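Local coordinates for sensor protein (Bacteroides thetaiotaomicron, PDB 2X7X) that binds fructose through its periplasmic sensor domain, part of a hybrid two-component protein that probably relays the signal by histidine phosphorylation to control transcription, at residues M32-V37 and L255-L260; E82-G87 and S99-A104. One frame throughout, in Å; residues are numbered along the deposited sequence.

Interaction 1 (M32-V37 and L255-L260)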
ATOM      1  N   MET A  32       8.764  12.771  18.712  1.00 60.33           N
ATOM      2  CA  MET A  32       7.932  12.642  19.896  1.00 61.25           C
ATOM      3  C   MET A  32       7.951  11.237  20.529  1.00 61.33           C
ATOM      4  O   MET A  32       7.262  10.988  21.517  1.00 61.57           O
ATOM      5  CB  MET A  32       6.508  13.130  19.585  1.00 61.61           C
ATOM      6  CG  MET A  32       6.424  14.657  19.436  1.00 62.97           C
ATOM      7  SD  MET A  32       4.897  15.262  18.680  1.00 66.28           S
ATOM      8  CE  MET A  32       4.960  17.022  19.072  1.00 65.75           C
ATOM      9  N   PHE A  33       8.758  10.334  19.976  1.00 61.43           N
ATOM     10  CA  PHE A  33       8.972   9.012  20.573  1.00 61.64           C
ATOM     11  C   PHE A  33      10.270   8.969  21.349  1.00 61.68           C
ATOM     12  O   PHE A  33      10.682   7.911  21.831  1.00 61.82           O
ATOM     13  CB  PHE A  33       8.960   7.914  19.509  1.00 61.63           C
ATOM     14  CG  PHE A  33       7.592   7.569  19.040  1.00 62.56           C
ATOM     15  CD1 PHE A  33       6.876   6.541  19.654  1.00 63.13           C
ATOM     16  CD2 PHE A  33       6.994   8.294  18.006  1.00 63.08           C
ATOM     17  CE1 PHE A  33       5.588   6.228  19.240  1.00 63.83           C
ATOM     18  CE2 PHE A  33       5.703   7.991  17.578  1.00 63.74           C
ATOM     19  CZ  PHE A  33       4.994   6.958  18.197  1.00 63.98           C
ATOM     20  N   TYR A  34      10.916  10.127  21.440  1.00 61.66           N
ATOM     21  CA  TYR A  34      12.134  10.289  22.215  1.00 61.70           C
ATOM     22  C   TYR A  34      11.959  11.470  23.168  1.00 61.71           C
ATOM     23  O   TYR A  34      11.507  12.554  22.761  1.00 61.43           O
ATOM     24  CB  TYR A  34      13.348  10.511  21.299  1.00 61.67           C
ATOM     25  CG  TYR A  34      13.777   9.307  20.480  1.00 61.73           C
ATOM     26  CD1 TYR A  34      13.373   9.161  19.152  1.00 61.64           C
ATOM     27  CD2 TYR A  34      14.606   8.323  21.029  1.00 62.33           C
ATOM     28  CE1 TYR A  34      13.765   8.056  18.394  1.00 61.83           C
ATOM     29  CE2 TYR A  34      15.013   7.215  20.281  1.00 62.39           C
ATOM     30  CZ  TYR A  34      14.587   7.089  18.964  1.00 62.55           C
ATOM     31  OH  TYR A  34      14.986   6.000  18.220  1.00 62.25           O
ATOM     32  N   ASN A  35      12.313  11.246  24.435  1.00 61.70           N
ATOM     33  CA  ASN A  35      12.218  12.277  25.465  1.00 61.73           C
ATOM     34  C   ASN A  35      13.268  13.374  25.260  1.00 61.56           C
ATOM     35  O   ASN A  35      14.464  13.083  25.156  1.00 61.44           O
ATOM     36  CB  ASN A  35      12.340  11.657  26.863  1.00 61.66           C
ATOM     37  N   GLY A  36      12.809  14.623  25.162  1.00 61.27           N
ATOM     38  CA  GLY A  36      13.703  15.778  25.162  1.00 61.12           C
ATOM     39  C   GLY A  36      13.957  16.449  23.826  1.00 61.06           C
ATOM     40  O   GLY A  36      13.935  17.686  23.742  1.00 61.39           O
ATOM     41  N   VAL A  37      14.170  15.628  22.792  1.00 60.60           N
ATOM     42  CA  VAL A  37      14.646  16.052  21.448  1.00 59.80           C
ATOM     43  C   VAL A  37      13.857  17.143  20.711  1.00 59.15           C
ATOM     44  O   VAL A  37      12.668  17.000  20.432  1.00 59.40           O
ATOM     45  CB  VAL A  37      14.834  14.834  20.499  1.00 59.89           C
ATOM     46  CG1 VAL A  37      13.527  14.077  20.315  1.00 60.12           C
ATOM     47  CG2 VAL A  37      15.408  15.268  19.147  1.00 60.01           C
ATOM     48  N   LEU A 255      18.508   7.144  12.932  1.00 50.75           N
ATOM     49  CA  LEU A 255      19.931   7.233  12.668  1.00 50.90           C
ATOM     50  C   LEU A 255      20.534   8.330  13.540  1.00 51.22           C
ATOM     51  O   LEU A 255      21.538   8.102  14.211  1.00 51.43           O
ATOM     52  CB  LEU A 255      20.171   7.512  11.182  1.00 50.75           C
ATOM     53  CG  LEU A 255      21.584   7.561  10.600  1.00 50.49           C
ATOM     54  CD1 LEU A 255      22.344   6.251  10.812  1.00 49.37           C
ATOM     55  CD2 LEU A 255      21.498   7.902   9.114  1.00 49.89           C
ATOM     56  N   ALA A 256      19.910   9.507  13.536  1.00 51.31           N
ATOM     57  CA  ALA A 256      20.322  10.607  14.397  1.00 51.74           C
ATOM     58  C   ALA A 256      20.437  10.146  15.856  1.00 52.20           C
ATOM     59  O   ALA A 256      21.480  10.334  16.491  1.00 52.53           O
ATOM     60  CB  ALA A 256      19.356  11.784  14.270  1.00 51.27           C
ATOM     61  N   MET A 257      19.382   9.513  16.363  1.00 52.45           N
ATOM     62  CA  MET A 257      19.353   9.024  17.742  1.00 52.85           C
ATOM     63  C   MET A 257      20.419   7.977  18.076  1.00 52.94           C
ATOM     64  O   MET A 257      21.049   8.055  19.128  1.00 52.98           O
ATOM     65  CB  MET A 257      17.962   8.500  18.098  1.00 53.05           C
ATOM     66  CG  MET A 257      16.933   9.608  18.255  1.00 53.40           C
ATOM     67  SD  MET A 257      17.707  11.139  18.786  1.00 54.76           S
ATOM     68  CE  MET A 257      16.488  11.794  19.919  1.00 54.42           C
ATOM     69  N   ASP A 258      20.619   7.010  17.185  1.00 52.90           N
ATOM     70  CA  ASP A 258      21.690   6.028  17.355  1.00 52.81           C
ATOM     71  C   ASP A 258      23.055   6.692  17.521  1.00 52.70           C
ATOM     72  O   ASP A 258      23.851   6.276  18.365  1.00 52.93           O
ATOM     73  CB  ASP A 258      21.713   5.029  16.191  1.00 52.92           C
ATOM     74  CG  ASP A 258      20.469   4.155  16.146  1.00 53.30           C
ATOM     75  OD1 ASP A 258      19.647   4.222  17.086  1.00 53.40           O
ATOM     76  OD2 ASP A 258      20.304   3.405  15.163  1.00 53.77           O
ATOM     77  N   ILE A 259      23.312   7.731  16.731  1.00 52.40           N
ATOM     78  CA  ILE A 259      24.593   8.432  16.757  1.00 51.99           C
ATOM     79  C   ILE A 259      24.746   9.239  18.037  1.00 52.10           C
ATOM     80  O   ILE A 259      25.765   9.126  18.728  1.00 51.86           O
ATOM     81  CB  ILE A 259      24.769   9.333  15.515  1.00 51.92           C
ATOM     82  CG1 ILE A 259      25.005   8.466  14.273  1.00 51.35           C
ATOM     83  CG2 ILE A 259      25.909  10.338  15.716  1.00 51.43           C
ATOM     84  CD1 ILE A 259      24.830   9.195  12.970  1.00 51.08           C
ATOM     85  N   LEU A 260      23.732  10.040  18.350  1.00 52.26           N
ATOM     86  CA  LEU A 260      23.738  10.849  19.566  1.00 52.66           C
ATOM     87  C   LEU A 260      23.832   9.997  20.840  1.00 53.26           C
ATOM     88  O   LEU A 260      24.645  10.282  21.713  1.00 53.54           O
ATOM     89  CB  LEU A 260      22.507  11.754  19.629  1.00 52.10           C
ATOM     90  CG  LEU A 260      22.443  12.948  18.678  1.00 51.38           C
ATOM     91  CD1 LEU A 260      21.089  13.626  18.811  1.00 50.37           C
ATOM     92  CD2 LEU A 260      23.583  13.942  18.905  1.00 49.93           C
TER
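Y34 and M257 both carry CG anti to their own carbonyl carbon, with chi1 of -70° and -72°, and the two chains, each leaving its backbone the same way, pass one another running in opposing senses. Further bends at chi2 and chi3 fold the methionine over the phenol ring. Its CG stands 3.4 Å from the centroid of the Y34 ring and 9° off the normal, which meets the geometry of a CH-pi contact over the face. M257 SD is farther above, 4.7 Å from the centroid of the Y34 ring, so the Met-aromatic contact is the looser of the two. Beyond the sulfur, M257 CE turns back toward the loop, reaching Y34 CB at 3.7 Å and V37 CB at 3.5 Å; both valine methyls also lie beside it. No hydrogen bond joins the segments; carbon-carbon packing and the Met-aromatic approach carry the contact. An alanine in place of Y34 would remove the ring on which M257 CG rests, and the thioether would probably be left with V37 as its main loop partner and more freedom to turn. The loop 32-37 links helix 18-31 to strand 38-43, an outermost strand of the parallel sheet in this lobe of the periplasmic-binding-protein fold, and M257 reaches it from helix 249-260. V37 and A256 both touch I9 of strand 8-13, while A256 also packs on L65 and I91 of the next two strands.

Interaction 2 (E82-G87 and S99-A104)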
ATOM      1  N   GLU A  82      33.197  22.069   6.946  1.00 43.37           N
ATOM      2  CA  GLU A  82      33.239  22.934   8.131  1.00 44.54           C
ATOM      3  C   GLU A  82      32.503  22.316   9.310  1.00 45.01           C
ATOM      4  O   GLU A  82      33.105  22.071  10.360  1.00 45.36           O
ATOM      5  CB  GLU A  82      32.641  24.303   7.844  1.00 44.57           C
ATOM      6  CG  GLU A  82      33.420  25.131   6.859  1.00 46.79           C
ATOM      7  CD  GLU A  82      32.761  26.467   6.620  1.00 50.42           C
ATOM      8  OE1 GLU A  82      33.020  27.087   5.558  1.00 50.79           O
ATOM      9  OE2 GLU A  82      31.976  26.896   7.505  1.00 52.64           O
ATOM     10  N   ALA A  83      31.210  22.052   9.138  1.00 45.31           N
ATOM     11  CA  ALA A  83      30.430  21.424  10.198  1.00 45.79           C
ATOM     12  C   ALA A  83      31.097  20.143  10.707  1.00 46.27           C
ATOM     13  O   ALA A  83      31.046  19.846  11.899  1.00 46.53           O
ATOM     14  CB  ALA A  83      29.031  21.143   9.727  1.00 45.83           C
ATOM     15  N   TYR A  84      31.736  19.399   9.810  1.00 46.75           N
ATOM     16  CA  TYR A  84      32.412  18.168  10.207  1.00 47.39           C
ATOM     17  C   TYR A  84      33.706  18.416  11.012  1.00 48.13           C
ATOM     18  O   TYR A  84      33.893  17.793  12.061  1.00 48.31           O
ATOM     19  CB  TYR A  84      32.655  17.248   9.003  1.00 47.08           C
ATOM     20  CG  TYR A  84      32.992  15.810   9.360  1.00 46.14           C
ATOM     21  CD1 TYR A  84      32.045  14.972   9.951  1.00 45.42           C
ATOM     22  CD2 TYR A  84      34.260  15.283   9.091  1.00 46.04           C
ATOM     23  CE1 TYR A  84      32.353  13.647  10.273  1.00 45.03           C
ATOM     24  CE2 TYR A  84      34.580  13.963   9.403  1.00 45.44           C
ATOM     25  CZ  TYR A  84      33.623  13.150   9.992  1.00 46.13           C
ATOM     26  OH  TYR A  84      33.942  11.843  10.296  1.00 46.71           O
ATOM     27  N   GLN A  85      34.578  19.316  10.544  1.00 48.72           N
ATOM     28  CA  GLN A  85      35.829  19.625  11.272  1.00 49.67           C
ATOM     29  C   GLN A  85      35.572  20.341  12.604  1.00 49.55           C
ATOM     30  O   GLN A  85      36.316  20.165  13.565  1.00 49.72           O
ATOM     31  CB  GLN A  85      36.857  20.382  10.399  1.00 50.04           C
ATOM     32  CG  GLN A  85      36.528  21.857  10.063  1.00 52.22           C
ATOM     33  CD  GLN A  85      37.592  22.550   9.163  1.00 55.34           C
ATOM     34  OE1 GLN A  85      38.701  22.039   8.961  1.00 55.77           O
ATOM     35  NE2 GLN A  85      37.242  23.727   8.631  1.00 56.25           N
ATOM     36  N   LYS A  86      34.490  21.113  12.655  1.00 49.45           N
ATOM     37  CA  LYS A  86      33.995  21.731  13.884  1.00 49.23           C
ATOM     38  C   LYS A  86      33.407  20.706  14.883  1.00 48.94           C
ATOM     39  O   LYS A  86      32.820  21.089  15.902  1.00 49.10           O
ATOM     40  CB  LYS A  86      32.943  22.783  13.517  1.00 49.23           C
ATOM     41  CG  LYS A  86      32.794  23.932  14.489  1.00 50.05           C
ATOM     42  CD  LYS A  86      32.065  25.116  13.834  1.00 50.38           C
ATOM     43  N   GLY A  87      33.556  19.414  14.588  1.00 48.37           N
ATOM     44  CA  GLY A  87      33.120  18.342  15.489  1.00 47.59           C
ATOM     45  C   GLY A  87      31.641  17.951  15.505  1.00 47.32           C
ATOM     46  O   GLY A  87      31.285  16.952  16.146  1.00 47.42           O
ATOM     47  N   SER A  99      32.893  14.628  -0.903  1.00 35.41           N
ATOM     48  CA  SER A  99      33.934  14.096  -0.039  1.00 36.44           C
ATOM     49  C   SER A  99      33.305  13.222   1.023  1.00 37.37           C
ATOM     50  O   SER A  99      32.086  13.056   1.052  1.00 37.76           O
ATOM     51  CB  SER A  99      34.733  15.215   0.614  1.00 36.47           C
ATOM     52  OG  SER A  99      33.919  15.927   1.519  1.00 36.58           O
ATOM     53  N   ASP A 100      34.140  12.677   1.902  1.00 38.43           N
ATOM     54  CA  ASP A 100      33.716  11.659   2.865  1.00 39.23           C
ATOM     55  C   ASP A 100      33.688  12.245   4.265  1.00 39.63           C
ATOM     56  O   ASP A 100      33.703  11.525   5.263  1.00 39.78           O
ATOM     57  CB  ASP A 100      34.675  10.465   2.807  1.00 39.36           C
ATOM     58  CG  ASP A 100      36.111  10.833   3.195  1.00 39.98           C
ATOM     59  OD1 ASP A 100      36.519  12.015   3.089  1.00 41.08           O
ATOM     60  OD2 ASP A 100      36.841   9.916   3.604  1.00 41.62           O
ATOM     61  N   LYS A 101      33.669  13.568   4.334  1.00 39.95           N
ATOM     62  CA  LYS A 101      33.704  14.240   5.611  1.00 40.26           C
ATOM     63  C   LYS A 101      32.281  14.488   6.088  1.00 39.61           C
ATOM     64  O   LYS A 101      31.756  15.601   5.999  1.00 39.27           O
ATOM     65  CB  LYS A 101      34.565  15.508   5.528  1.00 40.86           C
ATOM     66  CG  LYS A 101      36.076  15.187   5.388  1.00 43.59           C
ATOM     67  CD  LYS A 101      36.953  16.452   5.233  1.00 48.45           C
ATOM     68  CE  LYS A 101      38.443  16.140   5.384  1.00 49.68           C
ATOM     69  NZ  LYS A 101      38.861  15.055   4.441  1.00 51.67           N
ATOM     70  N   TYR A 102      31.673  13.409   6.576  1.00 39.05           N
ATOM     71  CA  TYR A 102      30.299  13.387   7.087  1.00 39.10           C
ATOM     72  C   TYR A 102      30.188  12.162   7.994  1.00 38.82           C
ATOM     73  O   TYR A 102      31.005  11.247   7.909  1.00 38.62           O
ATOM     74  CB  TYR A 102      29.259  13.336   5.933  1.00 39.30           C
ATOM     75  CG  TYR A 102      29.360  12.102   5.054  1.00 40.15           C
ATOM     76  CD1 TYR A 102      28.783  10.893   5.455  1.00 41.55           C
ATOM     77  CD2 TYR A 102      30.045  12.127   3.835  1.00 41.58           C
ATOM     78  CE1 TYR A 102      28.882   9.730   4.675  1.00 42.14           C
ATOM     79  CE2 TYR A 102      30.137  10.963   3.030  1.00 42.56           C
ATOM     80  CZ  TYR A 102      29.552   9.769   3.473  1.00 42.66           C
ATOM     81  OH  TYR A 102      29.627   8.606   2.738  1.00 43.65           O
ATOM     82  N   THR A 103      29.189  12.125   8.860  1.00 38.69           N
ATOM     83  CA  THR A 103      29.077  11.008   9.795  1.00 38.67           C
ATOM     84  C   THR A 103      28.378   9.786   9.178  1.00 38.66           C
ATOM     85  O   THR A 103      28.852   8.649   9.310  1.00 38.74           O
ATOM     86  CB  THR A 103      28.342  11.431  11.073  1.00 38.86           C
ATOM     87  OG1 THR A 103      28.828  12.712  11.503  1.00 38.87           O
ATOM     88  CG2 THR A 103      28.544  10.397  12.164  1.00 39.02           C
ATOM     89  N   ALA A 104      27.242  10.024   8.520  1.00 38.27           N
ATOM     90  CA  ALA A 104      26.465   8.942   7.914  1.00 37.81           C
ATOM     91  C   ALA A 104      25.635   9.398   6.727  1.00 37.21           C
ATOM     92  O   ALA A 104      25.188  10.546   6.658  1.00 37.36           O
ATOM     93  CB  ALA A 104      25.569   8.262   8.962  1.00 37.87           C
TER
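The Y84 ring lies with one face over the backbone of K101 and Y102, packing flat against the K101-Y102 peptide. Y102 N sits over the ring centre, 3.6 Å above its plane; K101 C is at a similar height but displaced toward the rim. The ring reaches this position with its CG anti to the backbone N (chi1 -164°), projecting from the last turn of its helix. Along one side, Y84 CD2 meets K101 CB at 3.6 Å, and the two side chains cross at about a right angle. Farther out, Y84 CE1 approaches Y102 C at 3.5 Å, while the Y102 side chain sets off away from the helix. T103 OG1 lies in the ring plane at the edge, 3.8 Å from Y84 CE1, and its hydrogen bond is made with V90 N. K101 is the centre of an inverse gamma turn, so the ring packs on a sharply turned backbone. No hydrogen bond crosses between the segments. Here the end of helix 73-85 covers the loop leading from strand 90-93 into strand 104-108; T103 and A104 pair with V90, and the Y102 side chain rests on L92, at the surface of the parallel-sheet lobe.

Interactions 1 and 2 lie in the same lobe of the periplasmic domain, with centres about 20 Å apart, around the parallel sheet that runs 38-43, 8-13, 65-68, 90-93, 104-108, 268-271. Both segments of interaction 2 fall in the 217 residues between the two segments of interaction 1. They meet through helix 249-260: I259 CD1 is 4.0 Å from T103 CG2, and L255 CD2 is 4.1 Å from A104 CB. Strand 90-93 is shared as well, its I91 packing against that helix and its V90 bonding to T103. Interaction 1 brings helix 249-260, late in the chain, against the early strands, while interaction 2 packs a helix on the connection between neighbouring strands, so both belong to the build of the parallel-sheet lobe.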